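Local coordinates for CCHC-type domain-containing protein (Trypanosoma brucei brucei, PDB 7C45) that trims guide RNAs and probably works as a metal-dependent 3'-5' exoribonuclease of the RNase D type, at residues 6-11 with 199-204; 70-75 with 183-188. All blocks are in the same frame, centred on the assembly; numbering follows the deposited sequence.

Starting from the N terminus, helix 4-12 comes first, and contact 1 joins it to the C-terminal end of helix 182-202, closing a loop with 187 residues between its segments. Contact 2 lies wholly inside that loop: strand 70-74 meets the N-terminal part of the same helix, with 107 residues between, so the two closures nest and do not cross. The centres of contact 1 and contact 2 are about 21 Å apart, and the nearest atoms of contact 1 and contact 2 about 6 Å apart, without touching. Helix 182-202 is thus the shared element. Near one end it packs on the mixed sheet of the exonuclease domain, and at the other it receives the N-terminal helix.

Contact 1 of 2, residues 6-11 with 199-204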
ATOM      1  N   SER A   6       0.140 -10.083 -17.107  1.00 38.68           N
ATOM      2  CA  SER A   6      -0.250  -9.317 -18.285  1.00 33.98           C
ATOM      3  C   SER A   6      -1.113  -8.120 -17.900  1.00 31.03           C
ATOM      4  O   SER A   6      -0.952  -7.026 -18.455  1.00 28.41           O
ATOM      5  CB  SER A   6      -0.985 -10.229 -19.271  1.00 37.66           C
ATOM      6  OG  SER A   6      -0.257 -11.440 -19.492  1.00 32.61           O
ATOM      7  N   SER A   7      -2.033  -8.310 -16.949  1.00 30.26           N
ATOM      8  CA  SER A   7      -2.830  -7.199 -16.433  1.00 28.27           C
ATOM      9  C   SER A   7      -1.960  -6.100 -15.839  1.00 26.74           C
ATOM     10  O   SER A   7      -2.356  -4.929 -15.824  1.00 30.49           O
ATOM     11  CB  SER A   7      -3.803  -7.693 -15.365  1.00 28.94           C
ATOM     12  OG  SER A   7      -4.786  -8.542 -15.905  1.00 38.71           O
ATOM     13  N   SER A   8      -0.784  -6.454 -15.326  1.00 22.68           N
ATOM     14  CA  SER A   8       0.076  -5.445 -14.722  1.00 24.55           C
ATOM     15  C   SER A   8       0.599  -4.465 -15.767  1.00 20.78           C
ATOM     16  O   SER A   8       0.730  -3.270 -15.496  1.00 20.75           O
ATOM     17  CB  SER A   8       1.231  -6.126 -13.988  1.00 33.09           C
ATOM     18  OG  SER A   8       0.734  -7.090 -13.072  1.00 37.50           O
ATOM     19  N   SER A   9       0.914  -4.952 -16.963  1.00 19.03           N
ATOM     20  CA  SER A   9       1.459  -4.066 -17.981  1.00 19.45           C
ATOM     21  C   SER A   9       0.435  -3.027 -18.405  1.00 19.55           C
ATOM     22  O   SER A   9       0.787  -1.875 -18.655  1.00 23.77           O
ATOM     23  CB  SER A   9       1.944  -4.888 -19.172  1.00 27.77           C
ATOM     24  OG  SER A   9       3.101  -5.614 -18.796  1.00 25.53           O
ATOM     25  N   MET A  10      -0.839  -3.406 -18.474  1.00 19.61           N
ATOM     26  CA  MET A  10      -1.867  -2.429 -18.814  1.00 24.27           C
ATOM     27  C   MET A  10      -1.977  -1.365 -17.730  1.00 19.93           C
ATOM     28  O   MET A  10      -1.995  -0.165 -18.020  1.00 19.13           O
ATOM     29  CB  MET A  10      -3.214  -3.121 -19.014  1.00 19.90           C
ATOM     30  N   ILE A  11      -2.037  -1.797 -16.469  1.00 18.53           N
ATOM     31  CA  ILE A  11      -2.231  -0.865 -15.362  1.00 17.98           C
ATOM     32  C   ILE A  11      -1.073   0.124 -15.280  1.00 17.89           C
ATOM     33  O   ILE A  11      -1.270   1.309 -14.987  1.00 18.55           O
ATOM     34  CB  ILE A  11      -2.395  -1.649 -14.048  1.00 17.50           C
ATOM     35  CG1 ILE A  11      -3.659  -2.493 -14.085  1.00 17.64           C
ATOM     36  CG2 ILE A  11      -2.375  -0.699 -12.832  1.00 16.97           C
ATOM     37  CD1 ILE A  11      -3.786  -3.426 -12.870  1.00 18.62           C
ATOM     38  N   SER A 199      -3.197  -5.976  -6.036  1.00 16.05           N
ATOM     39  CA  SER A 199      -4.438  -6.634  -5.645  1.00 15.65           C
ATOM     40  C   SER A 199      -4.742  -7.812  -6.553  1.00 16.82           C
ATOM     41  O   SER A 199      -5.353  -8.783  -6.111  1.00 18.25           O
ATOM     42  CB  SER A 199      -5.610  -5.656  -5.656  1.00 15.64           C
ATOM     43  OG  SER A 199      -5.919  -5.264  -6.985  1.00 20.47           O
ATOM     44  N   ASN A 200      -4.290  -7.756  -7.808  1.00 16.32           N
ATOM     45  CA  ASN A 200      -4.521  -8.871  -8.726  1.00 18.83           C
ATOM     46  C   ASN A 200      -3.759 -10.108  -8.293  1.00 17.03           C
ATOM     47  O   ASN A 200      -4.185 -11.233  -8.572  1.00 20.26           O
ATOM     48  CB  ASN A 200      -4.110  -8.486 -10.148  1.00 18.93           C
ATOM     49  CG  ASN A 200      -5.109  -7.557 -10.816  1.00 21.49           C
ATOM     50  OD1 ASN A 200      -6.286  -7.514 -10.441  1.00 19.54           O
ATOM     51  ND2 ASN A 200      -4.645  -6.818 -11.816  1.00 19.73           N
ATOM     52  N   TYR A 201      -2.628  -9.922  -7.629  1.00 16.45           N
ATOM     53  CA  TYR A 201      -1.847 -11.055  -7.182  1.00 18.40           C
ATOM     54  C   TYR A 201      -2.306 -11.575  -5.833  1.00 20.35           C
ATOM     55  O   TYR A 201      -2.213 -12.776  -5.580  1.00 21.00           O
ATOM     56  CB  TYR A 201      -0.373 -10.672  -7.085  1.00 17.03           C
ATOM     57  CG  TYR A 201       0.311 -10.439  -8.407  1.00 22.36           C
ATOM     58  CD1 TYR A 201       0.256  -9.195  -9.038  1.00 17.62           C
ATOM     59  CD2 TYR A 201       1.021 -11.453  -9.020  1.00 19.04           C
ATOM     60  CE1 TYR A 201       0.889  -8.982 -10.231  1.00 18.74           C
ATOM     61  CE2 TYR A 201       1.651 -11.247 -10.211  1.00 23.39           C
ATOM     62  CZ  TYR A 201       1.595 -10.016 -10.808  1.00 24.87           C
ATOM     63  OH  TYR A 201       2.237  -9.826 -11.995  1.00 28.49           O
ATOM     64  N   LEU A 202      -2.785 -10.690  -4.956  1.00 17.06           N
ATOM     65  CA  LEU A 202      -3.035 -11.042  -3.568  1.00 15.81           C
ATOM     66  C   LEU A 202      -4.487 -11.374  -3.281  1.00 21.27           C
ATOM     67  O   LEU A 202      -4.758 -12.168  -2.378  1.00 25.59           O
ATOM     68  CB  LEU A 202      -2.580  -9.894  -2.655  1.00 15.40           C
ATOM     69  CG  LEU A 202      -1.060  -9.677  -2.584  1.00 19.37           C
ATOM     70  CD1 LEU A 202      -0.669  -8.381  -1.841  1.00 14.88           C
ATOM     71  CD2 LEU A 202      -0.367 -10.892  -1.950  1.00 20.08           C
ATOM     72  N   VAL A 203      -5.420 -10.795  -4.030  1.00 20.10           N
ATOM     73  CA  VAL A 203      -6.847 -10.903  -3.765  1.00 25.29           C
ATOM     74  C   VAL A 203      -7.448 -11.897  -4.743  1.00 34.93           C
ATOM     75  O   VAL A 203      -7.161 -11.847  -5.948  1.00 31.24           O
ATOM     76  CB  VAL A 203      -7.530  -9.529  -3.881  1.00 27.68           C
ATOM     77  CG1 VAL A 203      -8.981  -9.606  -3.455  1.00 34.45           C
ATOM     78  CG2 VAL A 203      -6.784  -8.524  -3.058  1.00 24.87           C
ATOM     79  N   GLY A 204      -8.278 -12.801  -4.230  1.00 38.66           N
ATOM     80  CA  GLY A 204      -8.904 -13.794  -5.076  1.00 44.77           C
ATOM     81  C   GLY A 204      -7.937 -14.758  -5.712  1.00 45.77           C
ATOM     82  O   GLY A 204      -8.277 -15.398  -6.707  1.00 50.46           O
TER
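The amide of Asn200 and the ring edge of Tyr201 meet Ser7, Ser8 and Ile11 in a small helix-to-helix contact, at which the N-terminal helix 4-12 packs beside the last turn of helix 182-202 in the RNase H-like exonuclease fold. The spacing is fairly wide, the closest CA atoms being those of Ser7 and Asn200 at 8.1 Å, so side chains bridge the gap. Asn200 sends its ND2 end forward, with CG beside its own backbone N (chi1 -75°). That nitrogen faces two carbons one helical turn apart, Ser7 CB at 3.8 Å and Ile11 CD1 at 3.7 Å, their directions from it nearly at right angles. Ile11 reaches it through an extended chain (chi2 173°) that comes toward Asn200 from the opposite direction. These are van der Waals contacts.

Tyr201 starts off beside the contact, but the end of its ring comes nearer. Val151 and Ala152 of helix 144-152 touch this side chain too. Ser8 OG lies at the edge of the ring, close to its plane, and the interaction is therefore not one with the ring face. The buried Ser8 hydroxyl has its stronger bond within its own helix, to the carbonyl O of Ala4, while Ser7 OG likewise turns back to Ser3 O. Tyr201 OH adds a weak hydrogen bond to Ser8 OG, its one proton also being within reach of Thr5 OG1, again weakly. At the ring edge Ser8 OG is 3.4 Å from Tyr201 CE1, and it is 3.3 Å from the phenol oxygen Tyr201 OH.

Contact 2 of 2, residues 70-75 with 183-188; sequences VFLFDV and HFLEYA
Leu72 carries its CD1 methyl onto the backbone and side chain of Leu185, and this is the tight part of a buried contact between a strand and a helix of the exonuclease domain, apolar in its side chains, in which the closest approach is of a methyl to a backbone carbonyl. The same methyl has three neighbours at nearly equal range: Leu185 O at 3.6 Å, with Leu185 CB and Leu185 CD2 each 3.8 Å from Leu72 CD1. It therefore sits against the near side of the helix turn, and the two leucine side chains meet at a slant.

The other branch is looser. Leu72 CD2 comes no closer than 4.3 Å to Ala188 CB, although the Ala188 methyl does face the strand. With an extended chi2 of 174° and CG beside its backbone N, Leu72 spreads its two methyls over one turn of helix, from Leu185 to Ala188. Beyond them Glu186, partly exposed, starts away from the strand and forms a salt bridge with Arg193.

Towards the active site, the Ala188 side chain is about 6 Å from a bound calcium ion and about 4 Å from that of its ligand Glu43. Strand 70-74 runs between strands 16-19 and 57-64. Leu72 faces helix 182-202, with Tyr16 touching both leucines, whereas Phe71 and Phe73 pack on helix 22-33.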
ATOM      1  N   VAL A  70      -5.508   7.194 -13.551  1.00 16.97           N
ATOM      2  CA  VAL A  70      -5.227   7.535 -12.156  1.00 16.48           C
ATOM      3  C   VAL A  70      -5.771   8.937 -11.910  1.00 16.40           C
ATOM      4  O   VAL A  70      -5.349   9.891 -12.574  1.00 16.66           O
ATOM      5  CB  VAL A  70      -3.721   7.472 -11.853  1.00 16.41           C
ATOM      6  CG1 VAL A  70      -3.422   7.988 -10.433  1.00 15.98           C
ATOM      7  CG2 VAL A  70      -3.206   6.054 -12.061  1.00 16.48           C
ATOM      8  N   PHE A  71      -6.735   9.061 -11.008  1.00 16.11           N
ATOM      9  CA  PHE A  71      -7.252  10.390 -10.681  1.00 16.03           C
ATOM     10  C   PHE A  71      -6.354  10.997  -9.618  1.00 15.75           C
ATOM     11  O   PHE A  71      -6.085  10.353  -8.605  1.00 15.45           O
ATOM     12  CB  PHE A  71      -8.687  10.322 -10.171  1.00 15.90           C
ATOM     13  CG  PHE A  71      -9.709   9.910 -11.218  1.00 16.25           C
ATOM     14  CD1 PHE A  71      -9.902  10.673 -12.352  1.00 16.63           C
ATOM     15  CD2 PHE A  71     -10.511   8.781 -11.010  1.00 16.26           C
ATOM     16  CE1 PHE A  71     -10.855  10.311 -13.288  1.00 17.38           C
ATOM     17  CE2 PHE A  71     -11.461   8.399 -11.941  1.00 16.65           C
ATOM     18  CZ  PHE A  71     -11.646   9.167 -13.074  1.00 17.90           C
ATOM     19  N   LEU A  72      -5.888  12.220  -9.843  1.00 15.89           N
ATOM     20  CA  LEU A  72      -5.144  12.953  -8.825  1.00 15.69           C
ATOM     21  C   LEU A  72      -6.066  14.056  -8.324  1.00 15.60           C
ATOM     22  O   LEU A  72      -6.222  15.088  -8.980  1.00 15.85           O
ATOM     23  CB  LEU A  72      -3.844  13.524  -9.370  1.00 15.98           C
ATOM     24  CG  LEU A  72      -2.896  12.504  -9.999  1.00 16.15           C
ATOM     25  CD1 LEU A  72      -1.727  13.226 -10.616  1.00 16.54           C
ATOM     26  CD2 LEU A  72      -2.427  11.516  -8.928  1.00 15.81           C
ATOM     27  N   PHE A  73      -6.682  13.834  -7.177  1.00 15.28           N
ATOM     28  CA  PHE A  73      -7.618  14.811  -6.643  1.00 15.21           C
ATOM     29  C   PHE A  73      -6.824  15.921  -5.981  1.00 15.20           C
ATOM     30  O   PHE A  73      -6.128  15.681  -4.996  1.00 15.04           O
ATOM     31  CB  PHE A  73      -8.569  14.172  -5.643  1.00 14.95           C
ATOM     32  CG  PHE A  73      -9.564  13.244  -6.267  1.00 15.03           C
ATOM     33  CD1 PHE A  73     -10.694  13.750  -6.886  1.00 15.21           C
ATOM     34  CD2 PHE A  73      -9.373  11.874  -6.234  1.00 14.98           C
ATOM     35  CE1 PHE A  73     -11.620  12.908  -7.460  1.00 15.36           C
ATOM     36  CE2 PHE A  73     -10.310  11.015  -6.798  1.00 15.12           C
ATOM     37  CZ  PHE A  73     -11.437  11.536  -7.402  1.00 15.33           C
ATOM     38  N   ASP A  74      -6.924  17.135  -6.524  1.00 15.43           N
ATOM     39  CA  ASP A  74      -6.227  18.276  -5.938  1.00 15.51           C
ATOM     40  C   ASP A  74      -7.119  18.836  -4.829  1.00 15.31           C
ATOM     41  O   ASP A  74      -7.896  19.777  -5.014  1.00 15.41           O
ATOM     42  CB  ASP A  74      -5.892  19.309  -7.005  1.00 15.90           C
ATOM     43  CG  ASP A  74      -5.063  20.456  -6.464  1.00 16.06           C
ATOM     44  OD1 ASP A  74      -4.951  20.582  -5.239  1.00 15.86           O
ATOM     45  OD2 ASP A  74      -4.541  21.246  -7.267  1.00 16.44           O
ATOM     46  N   VAL A  75      -7.019  18.211  -3.650  1.00 15.05           N
ATOM     47  CA  VAL A  75      -7.831  18.636  -2.510  1.00 14.91           C
ATOM     48  C   VAL A  75      -7.454  20.057  -2.076  1.00 15.08           C
ATOM     49  O   VAL A  75      -8.316  20.836  -1.663  1.00 15.09           O
ATOM     50  CB  VAL A  75      -7.681  17.596  -1.369  1.00 14.67           C
ATOM     51  CG1 VAL A  75      -8.414  18.043  -0.095  1.00 14.60           C
ATOM     52  CG2 VAL A  75      -8.211  16.249  -1.814  1.00 16.84           C
ATOM     53  N   HIS A 183       6.474  15.941 -13.076  1.00 19.55           N
ATOM     54  CA  HIS A 183       7.125  14.830 -12.404  1.00 19.27           C
ATOM     55  C   HIS A 183       6.653  14.673 -10.961  1.00 18.61           C
ATOM     56  O   HIS A 183       6.734  13.572 -10.421  1.00 18.24           O
ATOM     57  CB  HIS A 183       8.650  14.975 -12.468  1.00 25.40           C
ATOM     58  CG  HIS A 183       9.173  16.246 -11.879  1.00 24.81           C
ATOM     59  ND1 HIS A 183       9.143  17.447 -12.552  1.00 31.74           N
ATOM     60  CD2 HIS A 183       9.759  16.500 -10.687  1.00 29.17           C
ATOM     61  CE1 HIS A 183       9.675  18.388 -11.796  1.00 32.83           C
ATOM     62  NE2 HIS A 183      10.055  17.840 -10.658  1.00 28.00           N
ATOM     63  N   PHE A 184       6.137  15.737 -10.335  1.00 18.48           N
ATOM     64  CA  PHE A 184       5.457  15.566  -9.053  1.00 17.88           C
ATOM     65  C   PHE A 184       4.154  14.794  -9.229  1.00 17.44           C
ATOM     66  O   PHE A 184       3.838  13.900  -8.441  1.00 16.99           O
ATOM     67  CB  PHE A 184       5.177  16.934  -8.425  1.00 17.92           C
ATOM     68  CG  PHE A 184       6.353  17.556  -7.738  1.00 23.35           C
ATOM     69  CD1 PHE A 184       7.432  18.034  -8.454  1.00 18.88           C
ATOM     70  CD2 PHE A 184       6.352  17.709  -6.366  1.00 27.49           C
ATOM     71  CE1 PHE A 184       8.506  18.616  -7.808  1.00 26.15           C
ATOM     72  CE2 PHE A 184       7.417  18.306  -5.718  1.00 29.42           C
ATOM     73  CZ  PHE A 184       8.495  18.753  -6.439  1.00 24.71           C
ATOM     74  N   LEU A 185       3.381  15.133 -10.258  1.00 17.62           N
ATOM     75  CA  LEU A 185       2.129  14.427 -10.498  1.00 17.30           C
ATOM     76  C   LEU A 185       2.370  12.949 -10.770  1.00 17.21           C
ATOM     77  O   LEU A 185       1.655  12.084 -10.251  1.00 16.80           O
ATOM     78  CB  LEU A 185       1.397  15.091 -11.667  1.00 17.63           C
ATOM     79  CG  LEU A 185       1.016  16.540 -11.336  1.00 17.68           C
ATOM     80  CD1 LEU A 185       0.474  17.277 -12.578  1.00 18.12           C
ATOM     81  CD2 LEU A 185      -0.004  16.570 -10.217  1.00 17.14           C
ATOM     82  N   GLU A 186       3.359  12.643 -11.604  1.00 17.64           N
ATOM     83  CA  GLU A 186       3.650  11.251 -11.924  1.00 17.61           C
ATOM     84  C   GLU A 186       4.142  10.507 -10.696  1.00 17.21           C
ATOM     85  O   GLU A 186       3.770   9.348 -10.462  1.00 16.92           O
ATOM     86  CB  GLU A 186       4.681  11.184 -13.050  1.00 18.23           C
ATOM     87  CG  GLU A 186       5.071   9.764 -13.501  1.00 19.75           C
ATOM     88  CD  GLU A 186       3.892   8.799 -13.642  1.00 25.72           C
ATOM     89  OE1 GLU A 186       4.008   7.648 -13.157  1.00 28.69           O
ATOM     90  OE2 GLU A 186       2.857   9.187 -14.213  1.00 27.15           O
ATOM     91  N   TYR A 187       4.990  11.164  -9.911  1.00 17.24           N
ATOM     92  CA  TYR A 187       5.390  10.606  -8.630  1.00 18.66           C
ATOM     93  C   TYR A 187       4.166  10.276  -7.792  1.00 16.35           C
ATOM     94  O   TYR A 187       4.017   9.154  -7.322  1.00 16.06           O
ATOM     95  CB  TYR A 187       6.302  11.571  -7.889  1.00 18.03           C
ATOM     96  CG  TYR A 187       6.808  10.997  -6.593  1.00 24.82           C
ATOM     97  CD1 TYR A 187       6.083  11.149  -5.416  1.00 25.60           C
ATOM     98  CD2 TYR A 187       8.016  10.303  -6.540  1.00 27.88           C
ATOM     99  CE1 TYR A 187       6.542  10.630  -4.229  1.00 32.15           C
ATOM    100  CE2 TYR A 187       8.479   9.781  -5.352  1.00 31.44           C
ATOM    101  CZ  TYR A 187       7.735   9.948  -4.202  1.00 36.42           C
ATOM    102  OH  TYR A 187       8.180   9.438  -3.007  1.00 46.57           O
ATOM    103  N   ALA A 188       3.253  11.241  -7.634  1.00 16.26           N
ATOM    104  CA  ALA A 188       2.039  10.984  -6.873  1.00 15.82           C
ATOM    105  C   ALA A 188       1.200   9.876  -7.490  1.00 15.72           C
ATOM    106  O   ALA A 188       0.469   9.194  -6.774  1.00 15.39           O
ATOM    107  CB  ALA A 188       1.199  12.261  -6.752  1.00 15.82           C
TER